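Local coordinates for solute-binding periplasmic protein of iron/siderophore ABC transporter (Yersinia pestis, PDB 6B2Y) that probably captures a chelated metal such as iron-siderophore in the periplasm and delivers it to its ABC transporter, at residues 162-167 / 173-178; 69-74 / 336-341. One frame throughout, in Å; residues are numbered along the deposited sequence.

Interaction 1 of 2, residues 162-167 / 173-178; sequences VDFRNS and LPSMRL
Ser175, about two turns into helix 168-182, presses its short side chain against the loop at Asp163 and lays its CB against the outer end of the Phe164 ring, CB to CE1 3.6 Å. Its OG, hydrogen-bonded to the carbonyl O of Asn171 one turn back, lies over one face of that ring, 2.9 Å from the carbonyl O of Asp163. Phe164 reaches the helix with its far end, where Met176 SD comes obliquely to CZ at 3.9 Å, a Met-aromatic contact, the bend at chi2 (-54°) bringing the sulfur there. On the other flank Val162 CG1 touches Leu178 CD2 at 3.9 Å. This is the strand-loop-helix passage following edge strand 159-162 of the parallel sheet, and Asp163 shapes its turn. The carboxylate, with CG anti to the backbone N (chi1 177°), is directed forward over the loop that follows: OD1 accepts from Arg165 N well above its plane, an Asx turn, and at 2.8 Å from Asn166 N through its syn lone pair. The syn lone pair of OD2 receives Ser167 N in a nearly straight bond of 3.0 Å, and Asn171 ND2 donates to OD2 as well. Beyond this buried patch the packing opens. Arg165, Asn166 and Ser167 are partly exposed and make no contact with 173-178, although Arg165 and Asn166 bond to the carbonyls of Leu137 and Ser138; across the helix, Arg177 is exposed and turns toward helix 186-207, where it touches Ile193.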
ATOM      1  N   VAL A 162       9.664   3.641   9.355  1.00 16.63           N
ATOM      2  CA  VAL A 162       8.239   3.368   9.525  1.00 14.95           C
ATOM      3  C   VAL A 162       7.960   1.959   9.016  1.00 17.69           C
ATOM      4  O   VAL A 162       8.824   1.307   8.437  1.00 19.30           O
ATOM      5  CB  VAL A 162       7.350   4.389   8.792  1.00 15.90           C
ATOM      6  CG1 VAL A 162       7.518   5.780   9.390  1.00 20.61           C
ATOM      7  CG2 VAL A 162       7.664   4.370   7.265  1.00 15.62           C
ATOM      8  N   ASP A 163       6.736   1.476   9.252  1.00 14.97           N
ATOM      9  CA  ASP A 163       6.333   0.215   8.638  1.00 16.03           C
ATOM     10  C   ASP A 163       4.837   0.216   8.345  1.00 15.47           C
ATOM     11  O   ASP A 163       4.019   0.358   9.265  1.00 15.72           O
ATOM     12  CB  ASP A 163       6.660  -0.992   9.518  1.00 17.52           C
ATOM     13  CG  ASP A 163       6.169  -2.297   8.890  1.00 18.05           C
ATOM     14  OD1 ASP A 163       6.503  -2.550   7.717  1.00 17.80           O
ATOM     15  OD2 ASP A 163       5.425  -3.044   9.566  1.00 20.93           O
ATOM     16  N   PHE A 164       4.505   0.023   7.066  1.00 16.44           N
ATOM     17  CA  PHE A 164       3.158  -0.275   6.582  1.00 16.69           C
ATOM     18  C   PHE A 164       3.107  -1.605   5.855  1.00 19.83           C
ATOM     19  O   PHE A 164       2.051  -1.971   5.317  1.00 18.57           O
ATOM     20  CB  PHE A 164       2.668   0.825   5.625  1.00 15.48           C
ATOM     21  CG  PHE A 164       2.712   2.196   6.214  1.00 15.25           C
ATOM     22  CD1 PHE A 164       1.790   2.571   7.187  1.00 16.95           C
ATOM     23  CD2 PHE A 164       3.691   3.107   5.807  1.00 16.45           C
ATOM     24  CE1 PHE A 164       1.809   3.836   7.728  1.00 14.51           C
ATOM     25  CE2 PHE A 164       3.726   4.373   6.346  1.00 16.37           C
ATOM     26  CZ  PHE A 164       2.790   4.739   7.314  1.00 19.45           C
ATOM     27  N   ARG A 165       4.219  -2.336   5.821  1.00 18.96           N
ATOM     28  CA  ARG A 165       4.383  -3.493   4.955  1.00 19.45           C
ATOM     29  C   ARG A 165       4.460  -4.802   5.721  1.00 16.03           C
ATOM     30  O   ARG A 165       3.795  -5.775   5.356  1.00 19.01           O
ATOM     31  CB  ARG A 165       5.658  -3.327   4.107  1.00 20.47           C
ATOM     32  CG  ARG A 165       5.652  -4.190   2.823  1.00 23.52           C
ATOM     33  CD  ARG A 165       7.051  -4.293   2.197  1.00 26.54           C
ATOM     34  NE  ARG A 165       8.000  -4.741   3.208  1.00 35.02           N
ATOM     35  CZ  ARG A 165       9.050  -4.040   3.614  1.00 34.86           C
ATOM     36  NH1 ARG A 165       9.315  -2.863   3.054  1.00 36.11           N
ATOM     37  NH2 ARG A 165       9.843  -4.530   4.562  1.00 31.91           N
ATOM     38  N   ASN A 166       5.291  -4.866   6.763  1.00 19.21           N
ATOM     39  CA  ASN A 166       5.487  -6.125   7.474  1.00 19.09           C
ATOM     40  C   ASN A 166       4.249  -6.494   8.273  1.00 17.99           C
ATOM     41  O   ASN A 166       3.680  -7.584   8.117  1.00 21.80           O
ATOM     42  CB  ASN A 166       6.702  -6.021   8.396  1.00 20.98           C
ATOM     43  CG  ASN A 166       7.992  -5.832   7.630  1.00 21.61           C
ATOM     44  OD1 ASN A 166       8.024  -5.983   6.416  1.00 22.31           O
ATOM     45  ND2 ASN A 166       9.076  -5.517   8.345  1.00 25.44           N
ATOM     46  N   SER A 167       3.819  -5.597   9.153  1.00 18.77           N
ATOM     47  CA  SER A 167       2.667  -5.843  10.015  1.00 18.74           C
ATOM     48  C   SER A 167       1.783  -4.609  10.030  1.00 19.56           C
ATOM     49  O   SER A 167       1.786  -3.839  10.999  1.00 21.03           O
ATOM     50  CB  SER A 167       3.139  -6.208  11.424  1.00 23.16           C
ATOM     51  OG  SER A 167       4.233  -7.123  11.331  1.00 27.82           O
ATOM     52  N   LEU A 173      -0.891   2.608  12.436  1.00 14.86           N
ATOM     53  CA  LEU A 173      -1.205   3.782  13.253  1.00 16.32           C
ATOM     54  C   LEU A 173       0.008   4.284  14.023  1.00 16.27           C
ATOM     55  O   LEU A 173       0.251   5.510  14.029  1.00 15.35           O
ATOM     56  CB  LEU A 173      -2.393   3.472  14.176  1.00 15.48           C
ATOM     57  CG  LEU A 173      -3.648   3.147  13.378  1.00 20.11           C
ATOM     58  CD1 LEU A 173      -4.824   2.892  14.325  1.00 20.48           C
ATOM     59  CD2 LEU A 173      -3.959   4.311  12.415  1.00 19.74           C
ATOM     60  N   PRO A 174       0.801   3.433  14.687  1.00 15.95           N
ATOM     61  CA  PRO A 174       2.072   3.932  15.240  1.00 16.30           C
ATOM     62  C   PRO A 174       2.929   4.637  14.202  1.00 16.40           C
ATOM     63  O   PRO A 174       3.547   5.653  14.526  1.00 17.13           O
ATOM     64  CB  PRO A 174       2.745   2.660  15.766  1.00 16.47           C
ATOM     65  CG  PRO A 174       1.607   1.790  16.189  1.00 15.50           C
ATOM     66  CD  PRO A 174       0.564   2.026  15.074  1.00 13.46           C
ATOM     67  N   SER A 175       3.008   4.111  12.969  1.00 14.13           N
ATOM     68  CA  SER A 175       3.846   4.767  11.964  1.00 15.66           C
ATOM     69  C   SER A 175       3.338   6.170  11.656  1.00 16.77           C
ATOM     70  O   SER A 175       4.130   7.096  11.446  1.00 17.60           O
ATOM     71  CB  SER A 175       3.891   3.941  10.678  1.00 16.12           C
ATOM     72  OG  SER A 175       4.620   2.742  10.868  1.00 16.68           O
ATOM     73  N   MET A 176       2.014   6.348  11.605  1.00 14.36           N
ATOM     74  CA  MET A 176       1.486   7.685  11.332  1.00 17.43           C
ATOM     75  C   MET A 176       1.723   8.633  12.501  1.00 18.79           C
ATOM     76  O   MET A 176       2.009   9.816  12.290  1.00 19.76           O
ATOM     77  CB  MET A 176      -0.014   7.627  11.000  1.00 12.39           C
ATOM     78  CG  MET A 176      -0.381   6.981   9.661  1.00 12.84           C
ATOM     79  SD  MET A 176       0.484   7.728   8.249  1.00 18.87           S
ATOM     80  CE  MET A 176      -0.071   9.433   8.424  1.00 18.54           C
ATOM     81  N   ARG A 177       1.610   8.152  13.750  1.00 14.22           N
ATOM     82  CA  ARG A 177       1.920   9.040  14.868  1.00 15.86           C
ATOM     83  C   ARG A 177       3.385   9.460  14.822  1.00 16.23           C
ATOM     84  O   ARG A 177       3.710  10.649  14.989  1.00 17.32           O
ATOM     85  CB  ARG A 177       1.602   8.368  16.214  1.00 16.20           C
ATOM     86  CG  ARG A 177       1.892   9.302  17.415  1.00 16.54           C
ATOM     87  CD  ARG A 177       1.420   8.711  18.771  1.00 15.35           C
ATOM     88  NE  ARG A 177      -0.023   8.467  18.764  1.00 16.09           N
ATOM     89  CZ  ARG A 177      -0.568   7.265  18.574  1.00 17.12           C
ATOM     90  NH1 ARG A 177       0.194   6.195  18.404  1.00 15.13           N
ATOM     91  NH2 ARG A 177      -1.886   7.130  18.544  1.00 15.76           N
ATOM     92  N   LEU A 178       4.276   8.501  14.560  1.00 16.69           N
ATOM     93  CA  LEU A 178       5.706   8.788  14.451  1.00 16.89           C
ATOM     94  C   LEU A 178       6.004   9.812  13.353  1.00 16.65           C
ATOM     95  O   LEU A 178       6.821  10.727  13.545  1.00 16.47           O
ATOM     96  CB  LEU A 178       6.462   7.484  14.184  1.00 17.20           C
ATOM     97  CG  LEU A 178       7.891   7.595  13.664  1.00 19.68           C
ATOM     98  CD1 LEU A 178       8.783   8.107  14.794  1.00 16.03           C
ATOM     99  CD2 LEU A 178       8.321   6.199  13.233  1.00 21.18           C
TER

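Interaction 2 of 2, residues 69-74 / 336-341; sequences VSLLEG and SPYNVL
Ser70 meets the phenol of Tyr338: the tyrosine OH donates a hydrogen bond of 3.0 Å to Ser70 OG, which lies at the ring edge, near its plane. The serine hydroxyl sits between its own backbone N and carbonyl carbon (chi1 76°), and from there it also bonds to the carbonyl O of Tyr67, a turn earlier in helix 66-70. The next residue, Leu71, buries the most surface. Its two methyls divide the work: CD1 packs on Pro337 CG at 3.7 Å, the leucine and the proline ring running past each other in opposite directions, while CD2 comes obliquely to Tyr338 CE2 at 3.6 Å, with CG close behind. Tyr192 of helix 186-207 and Leu367 and Phe371 of helix 360-371 pack round the same leucine. Leu72 turns instead to Leu179 of helix 168-182, and Glu73 forms a salt bridge with Arg80. On the opposing segment an ST turn, Ser336 OG accepting from Tyr338 N at 3.0 Å, shapes the backbone from which the tyrosine extends, just ahead of helix 340-350. A sodium ion lies about 3 Å from the nearest atom of the Tyr338 side chain. With the phenol donating to the serine and the serine in turn bonded to a helix carbonyl, the two buried hydroxyls are satisfied in series, and the tyrosine ring can lie against Leu71 and Leu372 without stranding its polar end.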
ATOM      1  N   VAL A  69       3.232  10.511   3.715  1.00 18.92           N
ATOM      2  CA  VAL A  69       3.535  11.920   3.934  1.00 20.37           C
ATOM      3  C   VAL A  69       2.418  12.802   3.390  1.00 21.06           C
ATOM      4  O   VAL A  69       2.089  13.831   3.997  1.00 20.93           O
ATOM      5  CB  VAL A  69       4.908  12.248   3.315  1.00 23.98           C
ATOM      6  CG1 VAL A  69       5.153  13.769   3.249  1.00 25.38           C
ATOM      7  CG2 VAL A  69       5.996  11.571   4.107  1.00 24.92           C
ATOM      8  N   SER A  70       1.780  12.392   2.287  1.00 21.05           N
ATOM      9  CA  SER A  70       0.688  13.179   1.709  1.00 24.54           C
ATOM     10  C   SER A  70      -0.450  13.414   2.701  1.00 26.58           C
ATOM     11  O   SER A  70      -1.132  14.449   2.621  1.00 22.39           O
ATOM     12  CB  SER A  70       0.150  12.496   0.452  1.00 23.89           C
ATOM     13  OG  SER A  70      -0.665  11.368   0.767  1.00 27.19           O
ATOM     14  N   LEU A  71      -0.681  12.476   3.637  1.00 20.29           N
ATOM     15  CA  LEU A  71      -1.766  12.638   4.602  1.00 23.27           C
ATOM     16  C   LEU A  71      -1.508  13.750   5.608  1.00 22.02           C
ATOM     17  O   LEU A  71      -2.443  14.157   6.308  1.00 24.02           O
ATOM     18  CB  LEU A  71      -2.002  11.323   5.356  1.00 21.76           C
ATOM     19  CG  LEU A  71      -2.439  10.151   4.469  1.00 23.24           C
ATOM     20  CD1 LEU A  71      -2.353   8.838   5.245  1.00 21.45           C
ATOM     21  CD2 LEU A  71      -3.846  10.354   3.911  1.00 21.57           C
ATOM     22  N   LEU A  72      -0.275  14.253   5.701  1.00 20.22           N
ATOM     23  CA  LEU A  72       0.089  15.255   6.692  1.00 23.29           C
ATOM     24  C   LEU A  72       0.258  16.642   6.102  1.00 24.45           C
ATOM     25  O   LEU A  72       0.297  17.620   6.861  1.00 25.69           O
ATOM     26  CB  LEU A  72       1.400  14.867   7.393  1.00 20.21           C
ATOM     27  CG  LEU A  72       1.406  13.477   8.024  1.00 21.07           C
ATOM     28  CD1 LEU A  72       2.760  13.119   8.653  1.00 23.67           C
ATOM     29  CD2 LEU A  72       0.268  13.348   9.034  1.00 25.19           C
ATOM     30  N   GLU A  73       0.351  16.748   4.777  1.00 22.50           N
ATOM     31  CA  GLU A  73       0.811  17.957   4.107  1.00 27.99           C
ATOM     32  C   GLU A  73      -0.314  18.832   3.577  1.00 28.97           C
ATOM     33  O   GLU A  73      -0.031  19.903   3.024  1.00 28.72           O
ATOM     34  CB  GLU A  73       1.747  17.574   2.961  1.00 25.80           C
ATOM     35  CG  GLU A  73       3.033  16.943   3.460  1.00 23.67           C
ATOM     36  CD  GLU A  73       3.813  17.865   4.374  1.00 29.36           C
ATOM     37  OE1 GLU A  73       4.771  18.519   3.885  1.00 26.91           O
ATOM     38  OE2 GLU A  73       3.470  17.930   5.585  1.00 25.69           O
ATOM     39  N   GLY A  74      -1.568  18.400   3.713  1.00 30.55           N
ATOM     40  CA  GLY A  74      -2.697  19.239   3.330  1.00 32.25           C
ATOM     41  C   GLY A  74      -2.678  19.606   1.851  1.00 31.48           C
ATOM     42  O   GLY A  74      -2.495  18.759   0.967  1.00 28.23           O
ATOM     43  N   SER A 336       0.977   1.033   2.372  1.00 18.34           N
ATOM     44  CA  SER A 336       0.429   2.393   2.380  1.00 18.72           C
ATOM     45  C   SER A 336      -0.585   2.535   3.496  1.00 17.44           C
ATOM     46  O   SER A 336      -1.427   1.647   3.649  1.00 17.83           O
ATOM     47  CB  SER A 336      -0.258   2.729   1.052  1.00 17.08           C
ATOM     48  OG  SER A 336      -1.093   3.876   1.216  1.00 18.37           O
ATOM     49  N   PRO A 337      -0.585   3.643   4.241  1.00 17.78           N
ATOM     50  CA  PRO A 337      -1.633   3.838   5.258  1.00 15.96           C
ATOM     51  C   PRO A 337      -3.026   4.042   4.670  1.00 16.14           C
ATOM     52  O   PRO A 337      -4.006   4.070   5.440  1.00 19.00           O
ATOM     53  CB  PRO A 337      -1.163   5.079   6.022  1.00 17.73           C
ATOM     54  CG  PRO A 337      -0.278   5.816   5.010  1.00 15.98           C
ATOM     55  CD  PRO A 337       0.396   4.744   4.221  1.00 15.93           C
ATOM     56  N   TYR A 338      -3.156   4.143   3.349  1.00 15.18           N
ATOM     57  CA  TYR A 338      -4.484   4.120   2.744  1.00 17.99           C
ATOM     58  C   TYR A 338      -5.109   2.737   2.802  1.00 20.15           C
ATOM     59  O   TYR A 338      -6.237   2.559   2.334  1.00 18.57           O
ATOM     60  CB  TYR A 338      -4.442   4.532   1.265  1.00 17.88           C
ATOM     61  CG  TYR A 338      -4.077   5.951   0.884  1.00 20.55           C
ATOM     62  CD1 TYR A 338      -4.501   6.467  -0.338  1.00 23.43           C
ATOM     63  CD2 TYR A 338      -3.272   6.756   1.686  1.00 22.35           C
ATOM     64  CE1 TYR A 338      -4.162   7.745  -0.728  1.00 24.22           C
ATOM     65  CE2 TYR A 338      -2.924   8.039   1.303  1.00 24.34           C
ATOM     66  CZ  TYR A 338      -3.364   8.522   0.086  1.00 26.83           C
ATOM     67  OH  TYR A 338      -3.016   9.795  -0.315  1.00 36.59           O
ATOM     68  N   ASN A 339      -4.398   1.746   3.354  1.00 16.46           N
ATOM     69  CA  ASN A 339      -4.806   0.347   3.258  1.00 15.89           C
ATOM     70  C   ASN A 339      -6.163   0.058   3.886  1.00 17.73           C
ATOM     71  O   ASN A 339      -6.693  -1.038   3.669  1.00 19.73           O
ATOM     72  CB  ASN A 339      -3.718  -0.566   3.857  1.00 14.33           C
ATOM     73  CG  ASN A 339      -3.501  -0.350   5.362  1.00 20.39           C
ATOM     74  OD1 ASN A 339      -4.453  -0.199   6.120  1.00 17.72           O
ATOM     75  ND2 ASN A 339      -2.237  -0.367   5.793  1.00 18.37           N
ATOM     76  N   VAL A 340      -6.733   0.987   4.666  1.00 16.21           N
ATOM     77  CA  VAL A 340      -8.084   0.764   5.182  1.00 18.84           C
ATOM     78  C   VAL A 340      -9.059   0.541   4.029  1.00 20.29           C
ATOM     79  O   VAL A 340     -10.071  -0.159   4.182  1.00 18.83           O
ATOM     80  CB  VAL A 340      -8.521   1.924   6.104  1.00 18.61           C
ATOM     81  CG1 VAL A 340      -8.438   3.273   5.404  1.00 20.61           C
ATOM     82  CG2 VAL A 340      -9.946   1.689   6.680  1.00 19.24           C
ATOM     83  N   LEU A 341      -8.773   1.110   2.852  1.00 19.04           N
ATOM     84  CA  LEU A 341      -9.657   0.867   1.717  1.00 19.38           C
ATOM     85  C   LEU A 341      -9.607  -0.581   1.263  1.00 19.28           C
ATOM     86  O   LEU A 341     -10.615  -1.121   0.790  1.00 19.01           O
ATOM     87  CB  LEU A 341      -9.299   1.798   0.560  1.00 17.32           C
ATOM     88  CG  LEU A 341      -9.431   3.274   0.926  1.00 20.72           C
ATOM     89  CD1 LEU A 341      -8.754   4.157  -0.120  1.00 19.88           C
ATOM     90  CD2 LEU A 341     -10.882   3.655   1.089  1.00 22.99           C
TER

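Overall arrangement
Interaction 1 is nested inside the loop that interaction 2 closes: 69-74 comes first, then 162-167 and 173-178, and 336-341 last. Their centres lie 11 Å apart and they join directly, Phe164 CE1 packing on Pro337 CB at 3.6 Å and Met176 CE reaching Leu71 CD1 at 4.0 Å. Helix 168-182 serves both: it forms one side of interaction 1, and its Met176 also packs on Leu71 and Pro337 of interaction 2. Helix 186-207 touches residues of both. Interaction 1 is local, holding together the surface on which 336-341 rests; interaction 2, with Phe164 and Met176 on Pro337, joins the parallel-sheet lobe to chain leaving the mixed-sheet lobe, consistent with a two-lobed, helix-linked binding protein.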